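Local coordinates for gamma-glutamyl-gamma-aminobutyraldehyde dehydrogenase (Burkholderia cenocepacia, PDB 4LIH), which probably catalyses the NAD(P)+-dependent oxidation of aldehydes, gamma-glutamyl-gamma-aminobutyraldehyde presumably among them, to the corresponding carboxylic acids, at residues Val169-Pro174 and Ala183-Pro188; Ile179-Trp184 and Gly482-Leu487; Leu190-Ser195 and His488-Tyr493. All blocks are in the same frame, centred on the assembly; numbering follows the deposited sequence.

Interaction 1. Residues Val169-Pro174 and Ala183-Pro188; sequences VAAVVP and AWKFGP
K185 lies against A171, near the end of strand 157-172, and V173 just beyond it, and the first part of its carbon chain makes the whole contact. Its CB meets A171 CB at 3.8 Å, methylene against methyl. One bond further out, K185 CG reaches V173 CG1, also at 3.8 Å. V173 and K185 run past each other in opposite directions, so the valine branch touches the flank of the lysine chain and not its end. In K185, chi1 (-50°) puts CG beside the backbone N, a bend at chi2 (-49°) turns the chain, and beyond it the chain is extended. The V173 branch that does the touching also stands beside its own backbone N.

The pairing joins strand 157-172 to helix 178-191 within a beta-alpha-beta unit that continues into strand 195-199, the crossover expected in the Rossmann-like cofactor-binding domain of aldehyde dehydrogenases. L198 of that next strand packs on both A171 and V173.

The polar end of K185 passes beyond this apolar patch. NZ forms a salt bridge with D484 OD2 and a hydrogen bond with T250 OG1, and the lysine side chain comes within about 4 Å (nearest atoms) of that of E274, the predicted active-site residue. The apolar packing holds the stem, while D484 and T250 hold NZ, which probably offsets the cost of burying it.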
loop_
_atom_site.group_PDB
_atom_site.type_symbol
_atom_site.label_atom_id
_atom_site.label_comp_id
_atom_site.label_asym_id
_atom_site.label_seq_id
_atom_site.Cartn_x
_atom_site.Cartn_y
_atom_site.Cartn_z
ATOM N N VAL A 169 -6.606 20.922 -15.725
ATOM C CA VAL A 169 -5.389 20.303 -16.301
ATOM C C VAL A 169 -5.300 20.600 -17.786
ATOM O O VAL A 169 -6.267 20.399 -18.499
ATOM C CB VAL A 169 -5.404 18.787 -16.093
ATOM C CG1 VAL A 169 -4.228 18.130 -16.756
ATOM C CG2 VAL A 169 -5.414 18.442 -14.598
ATOM N N ALA A 170 -4.166 21.165 -18.212
ATOM C CA ALA A 170 -3.840 21.350 -19.610
ATOM C C ALA A 170 -2.964 20.190 -20.025
ATOM O O ALA A 170 -2.052 19.831 -19.305
ATOM C CB ALA A 170 -3.140 22.686 -19.826
ATOM N N ALA A 171 -3.283 19.575 -21.144
ATOM C CA ALA A 171 -2.420 18.552 -21.761
ATOM C C ALA A 171 -2.039 18.915 -23.198
ATOM O O ALA A 171 -2.909 19.115 -24.049
ATOM C CB ALA A 171 -3.126 17.237 -21.727
ATOM N N VAL A 172 -0.735 18.979 -23.459
ATOM C CA VAL A 172 -0.188 19.274 -24.769
ATOM C C VAL A 172 0.550 18.024 -25.223
ATOM O O VAL A 172 1.503 17.596 -24.562
ATOM C CB VAL A 172 0.798 20.457 -24.692
ATOM C CG1 VAL A 172 1.414 20.762 -26.061
ATOM C CG2 VAL A 172 0.133 21.689 -24.079
ATOM N N VAL A 173 0.079 17.408 -26.302
ATOM C CA VAL A 173 0.592 16.116 -26.712
ATOM C C VAL A 173 1.117 16.112 -28.135
ATOM O O VAL A 173 0.778 16.995 -28.906
ATOM C CB VAL A 173 -0.481 15.027 -26.506
ATOM C CG1 VAL A 173 -0.845 14.948 -25.032
ATOM C CG2 VAL A 173 -1.694 15.354 -27.326
ATOM N N PRO A 174 1.949 15.106 -28.487
ATOM C CA PRO A 174 2.654 15.150 -29.718
ATOM C C PRO A 174 1.902 14.399 -30.807
ATOM O O PRO A 174 0.784 13.961 -30.619
ATOM C CB PRO A 174 3.985 14.467 -29.355
ATOM C CG PRO A 174 3.586 13.425 -28.446
ATOM C CD PRO A 174 2.277 13.856 -27.770
ATOM N N ALA A 183 -4.697 10.111 -24.498
ATOM C CA ALA A 183 -5.392 9.298 -23.504
ATOM C C ALA A 183 -4.526 9.030 -22.252
ATOM O O ALA A 183 -5.037 8.947 -21.153
ATOM C CB ALA A 183 -5.791 7.996 -24.130
ATOM N N TRP A 184 -3.210 8.875 -22.422
ATOM C CA TRP A 184 -2.300 8.711 -21.246
ATOM C C TRP A 184 -2.363 9.926 -20.301
ATOM O O TRP A 184 -2.160 9.794 -19.091
ATOM C CB TRP A 184 -0.837 8.517 -21.698
ATOM C CG TRP A 184 -0.531 7.137 -22.129
ATOM C CD1 TRP A 184 -1.434 6.167 -22.463
ATOM C CD2 TRP A 184 0.763 6.545 -22.285
ATOM N NE1 TRP A 184 -0.779 5.018 -22.841
ATOM C CE2 TRP A 184 0.567 5.216 -22.721
ATOM C CE3 TRP A 184 2.074 7.019 -22.126
ATOM C CZ2 TRP A 184 1.635 4.333 -22.992
ATOM C CZ3 TRP A 184 3.147 6.125 -22.358
ATOM C CH2 TRP A 184 2.904 4.809 -22.804
ATOM N N LYS A 185 -2.610 11.103 -20.871
ATOM C CA LYS A 185 -2.918 12.297 -20.072
ATOM C C LYS A 185 -4.364 12.327 -19.586
ATOM O O LYS A 185 -4.609 12.414 -18.387
ATOM C CB LYS A 185 -2.627 13.602 -20.816
ATOM C CG LYS A 185 -1.259 13.738 -21.483
ATOM C CD LYS A 185 -0.083 13.380 -20.622
ATOM C CE LYS A 185 1.184 13.632 -21.411
ATOM N NZ LYS A 185 2.380 13.080 -20.728
ATOM N N PHE A 186 -5.341 12.268 -20.483
ATOM C CA PHE A 186 -6.723 12.531 -20.051
ATOM C C PHE A 186 -7.385 11.377 -19.278
ATOM O O PHE A 186 -8.346 11.598 -18.547
ATOM C CB PHE A 186 -7.607 13.043 -21.212
ATOM C CG PHE A 186 -7.861 12.060 -22.333
ATOM C CD1 PHE A 186 -8.562 10.873 -22.125
ATOM C CD2 PHE A 186 -7.513 12.383 -23.641
ATOM C CE1 PHE A 186 -8.817 10.022 -23.176
ATOM C CE2 PHE A 186 -7.778 11.531 -24.693
ATOM C CZ PHE A 186 -8.444 10.354 -24.471
ATOM N N GLY A 187 -6.943 10.165 -19.522
ATOM C CA GLY A 187 -7.420 8.979 -18.769
ATOM C C GLY A 187 -7.255 9.148 -17.278
ATOM O O GLY A 187 -8.239 9.230 -16.529
ATOM N N PRO A 188 -6.010 9.303 -16.826
ATOM C CA PRO A 188 -5.882 9.550 -15.370
ATOM C C PRO A 188 -6.399 10.920 -14.889
ATOM O O PRO A 188 -6.965 11.030 -13.793
ATOM C CB PRO A 188 -4.380 9.458 -15.148
ATOM C CG PRO A 188 -3.738 9.642 -16.493
ATOM C CD PRO A 188 -4.710 9.027 -17.472
#

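Interaction 2. Residues Ile179-Trp184 and Gly482-Leu487; sequences ILMAAW and GRDKSL
W184 presents one face of its indole to K485, whose CG stands 3.9 Å from the centroid of the six-membered ring and only 11° off the normal, a CH-pi contact. A chi1 of -80° sets the indole beside the backbone N of W184, where it meets the loop. The next carbon moves toward the rim, K485 CD lying 3.5 Å from W184 CZ2. The lysine then bends at chi3 (-65°), and NZ finds the carbonyl oxygen of D468. D484 meets the same indole near W184 CE3, with its CB 3.7 Å away and its carboxylate plane turned 86° from the ring. M181, bent at both chi2 and chi3, curls its thioether back until CE lies 3.6 Å from D484 OD2.

Here helix 178-191 of the Rossmann-like domain meets the loop leading to strand 494-502, beside the predicted active-site residue E274, to which D484 N makes a weak hydrogen bond.

No direct hydrogen bond spans the two segments; water does this work. The helical acceptor W184 O would normally receive the N-H four residues on, but that residue is P188. Two waters donate to W184 O instead; one, 2.9 Å from W184 O, accepts from K485 N at 2.8 Å.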
loop_
_atom_site.group_PDB
_atom_site.type_symbol
_atom_site.label_atom_id
_atom_site.label_comp_id
_atom_site.label_asym_id
_atom_site.label_seq_id
_atom_site.Cartn_x
_atom_site.Cartn_y
_atom_site.Cartn_z
ATOM N N ILE A 179 -3.638 9.817 -30.486
ATOM C CA ILE A 179 -4.717 9.403 -29.594
ATOM C C ILE A 179 -4.198 8.727 -28.314
ATOM O O ILE A 179 -4.746 8.944 -27.216
ATOM C CB ILE A 179 -5.818 8.563 -30.291
ATOM C CG1 ILE A 179 -7.091 8.589 -29.397
ATOM C CG2 ILE A 179 -5.343 7.152 -30.616
ATOM C CD1 ILE A 179 -8.164 7.660 -29.907
ATOM N N LEU A 180 -3.102 7.992 -28.442
ATOM C CA LEU A 180 -2.593 7.180 -27.354
ATOM C C LEU A 180 -1.960 8.051 -26.261
ATOM O O LEU A 180 -2.270 7.889 -25.067
ATOM C CB LEU A 180 -1.663 6.111 -27.920
ATOM C CG LEU A 180 -0.983 5.114 -26.980
ATOM C CD1 LEU A 180 0.176 5.757 -26.231
ATOM C CD2 LEU A 180 -2.020 4.532 -26.043
ATOM N N MET A 181 -1.115 9.000 -26.661
ATOM C CA MET A 181 -0.517 9.949 -25.700
ATOM C C MET A 181 -1.557 10.849 -25.102
ATOM O O MET A 181 -1.521 11.135 -23.909
ATOM C CB MET A 181 0.616 10.796 -26.306
ATOM C CG MET A 181 1.901 10.006 -26.566
ATOM S SD MET A 181 2.626 8.996 -25.241
ATOM C CE MET A 181 2.534 10.189 -23.852
ATOM N N ALA A 182 -2.506 11.296 -25.913
ATOM C CA ALA A 182 -3.643 12.093 -25.406
ATOM C C ALA A 182 -4.314 11.355 -24.249
ATOM O O ALA A 182 -4.461 11.891 -23.140
ATOM C CB ALA A 182 -4.631 12.434 -26.534
ATOM N N ALA A 183 -4.697 10.111 -24.498
ATOM C CA ALA A 183 -5.392 9.298 -23.504
ATOM C C ALA A 183 -4.526 9.030 -22.252
ATOM O O ALA A 183 -5.037 8.947 -21.153
ATOM C CB ALA A 183 -5.791 7.996 -24.130
ATOM N N TRP A 184 -3.210 8.875 -22.422
ATOM C CA TRP A 184 -2.300 8.711 -21.246
ATOM C C TRP A 184 -2.363 9.926 -20.301
ATOM O O TRP A 184 -2.160 9.794 -19.091
ATOM C CB TRP A 184 -0.837 8.517 -21.698
ATOM C CG TRP A 184 -0.531 7.137 -22.129
ATOM C CD1 TRP A 184 -1.434 6.167 -22.463
ATOM C CD2 TRP A 184 0.763 6.545 -22.285
ATOM N NE1 TRP A 184 -0.779 5.018 -22.841
ATOM C CE2 TRP A 184 0.567 5.216 -22.721
ATOM C CE3 TRP A 184 2.074 7.019 -22.126
ATOM C CZ2 TRP A 184 1.635 4.333 -22.992
ATOM C CZ3 TRP A 184 3.147 6.125 -22.358
ATOM C CH2 TRP A 184 2.904 4.809 -22.804
ATOM N N GLY A 482 8.164 12.728 -13.628
ATOM C CA GLY A 482 6.828 12.152 -13.401
ATOM C C GLY A 482 6.686 10.952 -14.309
ATOM O O GLY A 482 7.600 10.659 -15.088
ATOM N N ARG A 483 5.547 10.261 -14.174
ATOM C CA ARG A 483 5.280 9.067 -14.887
ATOM C C ARG A 483 3.842 9.090 -15.485
ATOM O O ARG A 483 2.870 9.533 -14.876
ATOM C CB ARG A 483 5.464 7.870 -13.971
ATOM C CG ARG A 483 6.837 7.763 -13.294
ATOM C CD ARG A 483 7.808 7.357 -14.353
ATOM N NE ARG A 483 9.160 7.121 -13.908
ATOM C CZ ARG A 483 10.116 8.027 -13.877
ATOM N NH1 ARG A 483 9.885 9.277 -14.218
ATOM N NH2 ARG A 483 11.320 7.649 -13.529
ATOM N N ASP A 484 3.721 8.518 -16.664
ATOM C CA ASP A 484 2.481 8.087 -17.250
ATOM C C ASP A 484 2.230 6.593 -17.021
ATOM O O ASP A 484 3.175 5.832 -16.709
ATOM C CB ASP A 484 2.487 8.435 -18.748
ATOM C CG ASP A 484 2.296 9.950 -19.046
ATOM O OD1 ASP A 484 2.021 10.799 -18.170
ATOM O OD2 ASP A 484 2.432 10.310 -20.252
ATOM N N LYS A 485 0.943 6.185 -17.134
ATOM C CA LYS A 485 0.504 4.847 -16.762
ATOM C C LYS A 485 0.688 4.588 -15.237
ATOM O O LYS A 485 1.443 5.309 -14.550
ATOM C CB LYS A 485 1.213 3.753 -17.588
ATOM C CG LYS A 485 1.251 3.979 -19.105
ATOM C CD LYS A 485 1.499 2.673 -19.881
ATOM C CE LYS A 485 2.855 2.064 -19.616
ATOM N NZ LYS A 485 2.983 0.779 -20.326
ATOM N N SER A 486 -0.008 3.577 -14.733
ATOM C CA SER A 486 0.034 3.099 -13.355
ATOM C C SER A 486 -0.649 4.098 -12.468
ATOM O O SER A 486 -0.968 5.217 -12.907
ATOM C CB SER A 486 1.468 2.901 -12.856
ATOM O OG SER A 486 2.038 4.099 -12.379
ATOM N N LEU A 487 -0.860 3.699 -11.226
ATOM C CA LEU A 487 -1.519 4.567 -10.246
ATOM C C LEU A 487 -0.696 5.813 -9.986
ATOM O O LEU A 487 -1.252 6.843 -9.642
ATOM C CB LEU A 487 -1.789 3.852 -8.928
ATOM C CG LEU A 487 -2.783 2.698 -9.041
ATOM C CD1 LEU A 487 -2.792 2.002 -7.683
ATOM C CD2 LEU A 487 -4.146 3.203 -9.394
HETATM O O HOH W 1 -1.329 7.160 -18.360
HETATM O O HOH W 2 -0.385 11.104 -17.493
#

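Interaction 3. Residues Leu190-Ser195 and His488-Tyr493; sequences LAAGNS and HALEKY
N194 and Y493 meet through a matched pair of first torsions: chi1 of -53° in the asparagine and -58° in the tyrosine each set CG beside its own backbone N. For N194 this sends the amide across to the main chain of Y493, while the tyrosine ring is carried away from the asparagine. ND2 of N194 donates to Y493 O at 2.9 Å, with an N-H...O angle of 151°. The acceptor lies near the plane of the amide, and the donor is tilted moderately from the carbonyl plane. N194 ND2 also passes Y493 CB at 3.5 Å.

Beside this bond the contact is apolar: A192 CB faces L490 CD2 at 4.3 Å, a loose touch of methyl groups. G193, with its positive phi, follows helix 178-191 in a Schellman motif that redirects the chain into strand 195-199. Across the contact, residues 488-492 have helical backbone angles without the regular bonds. Among them K492 N and K492 NZ both donate to A489 O, and H488 ND1 binds E491 OE2 at 2.9 Å. H488 NE2 reaches E149 of the second subunit.

Further bonds fix the N194 amide. ND2 also donates to A189 O, and OD1 accepts from G167 N on strand 157-172. One buried side chain therefore ties together the end of a helix, a strand and the segment before strand 494-502. With donors and acceptors matched on both ends of the amide, the flip state of N194 is decided and its polarity satisfied despite burial.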
loop_
_atom_site.group_PDB
_atom_site.type_symbol
_atom_site.label_atom_id
_atom_site.label_comp_id
_atom_site.label_asym_id
_atom_site.label_seq_id
_atom_site.Cartn_x
_atom_site.Cartn_y
_atom_site.Cartn_z
ATOM N N LEU A 190 -8.884 12.754 -15.853
ATOM C CA LEU A 190 -10.353 12.815 -15.755
ATOM C C LEU A 190 -10.841 11.871 -14.684
ATOM O O LEU A 190 -11.795 12.149 -14.011
ATOM C CB LEU A 190 -11.027 12.464 -17.078
ATOM C CG LEU A 190 -10.908 13.558 -18.127
ATOM C CD1 LEU A 190 -11.274 12.987 -19.476
ATOM C CD2 LEU A 190 -11.752 14.801 -17.768
ATOM N N ALA A 191 -10.162 10.743 -14.523
ATOM C CA ALA A 191 -10.616 9.769 -13.536
ATOM C C ALA A 191 -10.559 10.414 -12.166
ATOM O O ALA A 191 -11.430 10.182 -11.326
ATOM C CB ALA A 191 -9.744 8.543 -13.620
ATOM N N ALA A 192 -9.511 11.227 -11.940
ATOM C CA ALA A 192 -9.313 11.921 -10.663
ATOM C C ALA A 192 -10.381 13.036 -10.401
ATOM O O ALA A 192 -10.593 13.499 -9.274
ATOM C CB ALA A 192 -7.895 12.453 -10.620
ATOM N N GLY A 193 -11.120 13.446 -11.434
ATOM C CA GLY A 193 -12.144 14.494 -11.206
ATOM C C GLY A 193 -11.762 15.836 -11.806
ATOM O O GLY A 193 -12.574 16.765 -11.832
ATOM N N ASN A 194 -10.574 15.931 -12.381
ATOM C CA ASN A 194 -10.191 17.168 -13.078
ATOM C C ASN A 194 -10.970 17.507 -14.353
ATOM O O ASN A 194 -11.549 16.639 -15.016
ATOM C CB ASN A 194 -8.713 17.161 -13.383
ATOM C CG ASN A 194 -7.882 16.897 -12.171
ATOM O OD1 ASN A 194 -7.715 17.769 -11.315
ATOM N ND2 ASN A 194 -7.319 15.691 -12.090
ATOM N N SER A 195 -11.009 18.808 -14.658
ATOM C CA SER A 195 -11.340 19.306 -15.983
ATOM C C SER A 195 -10.076 19.371 -16.820
ATOM O O SER A 195 -8.967 19.684 -16.304
ATOM C CB SER A 195 -11.985 20.667 -15.883
ATOM O OG SER A 195 -13.203 20.525 -15.241
ATOM N N HIS A 488 0.616 5.703 -10.199
ATOM C CA HIS A 488 1.565 6.805 -10.027
ATOM C C HIS A 488 1.281 7.952 -10.988
ATOM O O HIS A 488 1.666 9.049 -10.723
ATOM C CB HIS A 488 3.002 6.313 -10.262
ATOM C CG HIS A 488 3.434 5.302 -9.253
ATOM N ND1 HIS A 488 3.687 5.630 -7.947
ATOM C CD2 HIS A 488 3.524 3.956 -9.323
ATOM C CE1 HIS A 488 3.959 4.531 -7.262
ATOM N NE2 HIS A 488 3.840 3.501 -8.071
ATOM N N ALA A 489 0.598 7.677 -12.084
ATOM C CA ALA A 489 0.173 8.741 -13.025
ATOM C C ALA A 489 -0.765 9.757 -12.356
ATOM O O ALA A 489 -0.753 10.945 -12.691
ATOM C CB ALA A 489 -0.468 8.130 -14.262
ATOM N N LEU A 490 -1.558 9.290 -11.396
ATOM C CA LEU A 490 -2.568 10.127 -10.723
ATOM C C LEU A 490 -1.961 11.212 -9.826
ATOM O O LEU A 490 -2.596 12.232 -9.542
ATOM C CB LEU A 490 -3.514 9.251 -9.892
ATOM C CG LEU A 490 -4.312 8.267 -10.741
ATOM C CD1 LEU A 490 -4.773 7.076 -9.930
ATOM C CD2 LEU A 490 -5.490 8.961 -11.409
ATOM N N GLU A 491 -0.731 11.007 -9.394
ATOM C CA GLU A 491 -0.044 11.972 -8.531
ATOM C C GLU A 491 0.152 13.298 -9.268
ATOM O O GLU A 491 0.176 14.373 -8.653
ATOM C CB GLU A 491 1.299 11.409 -8.030
ATOM C CG GLU A 491 1.274 9.924 -7.592
ATOM C CD GLU A 491 2.663 9.334 -7.247
ATOM O OE1 GLU A 491 3.672 10.043 -7.366
ATOM O OE2 GLU A 491 2.777 8.142 -6.861
ATOM N N LYS A 492 0.251 13.236 -10.589
ATOM C CA LYS A 492 0.458 14.443 -11.389
ATOM C C LYS A 492 -0.763 15.348 -11.426
ATOM O O LYS A 492 -0.637 16.519 -11.769
ATOM C CB LYS A 492 0.853 14.065 -12.818
ATOM C CG LYS A 492 2.038 13.131 -12.889
ATOM C CD LYS A 492 2.601 13.040 -14.280
ATOM C CE LYS A 492 1.532 12.718 -15.325
ATOM N NZ LYS A 492 0.763 11.514 -14.961
ATOM N N TYR A 493 -1.926 14.807 -11.047
ATOM C CA TYR A 493 -3.240 15.445 -11.278
ATOM C C TYR A 493 -4.038 15.593 -9.980
ATOM O O TYR A 493 -5.262 15.935 -10.029
ATOM C CB TYR A 493 -4.025 14.575 -12.264
ATOM C CG TYR A 493 -3.317 14.356 -13.589
ATOM C CD1 TYR A 493 -2.904 15.438 -14.370
ATOM C CD2 TYR A 493 -3.045 13.082 -14.049
ATOM C CE1 TYR A 493 -2.252 15.246 -15.576
ATOM C CE2 TYR A 493 -2.347 12.885 -15.220
ATOM C CZ TYR A 493 -1.973 13.962 -15.998
ATOM O OH TYR A 493 -1.310 13.780 -17.172
#

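Helix 178-191 is common to all three contacts: interaction 2 uses its first half, interaction 1 its middle, sharing A183 and W184, and interaction 3 lies at and just beyond its C-terminal end. The centres of interactions 1 and 2 are about 7 Å apart, and that of interaction 3 about 10 Å from each. Interaction 1 is local, within a beta-alpha-beta unit, whereas interactions 2 and 3 bring back a loop nearly 300 residues later, before strand 494-502, and their segments alternate along the chain. The K185-D484 salt bridge joins interactions 1 and 2, R483 O to K492 NZ joins 2 and 3, and V169 against Y493 joins 1 and 3. Interactions 1 and 2 thus converge beside predicted active-site E274, with interaction 3 farther out.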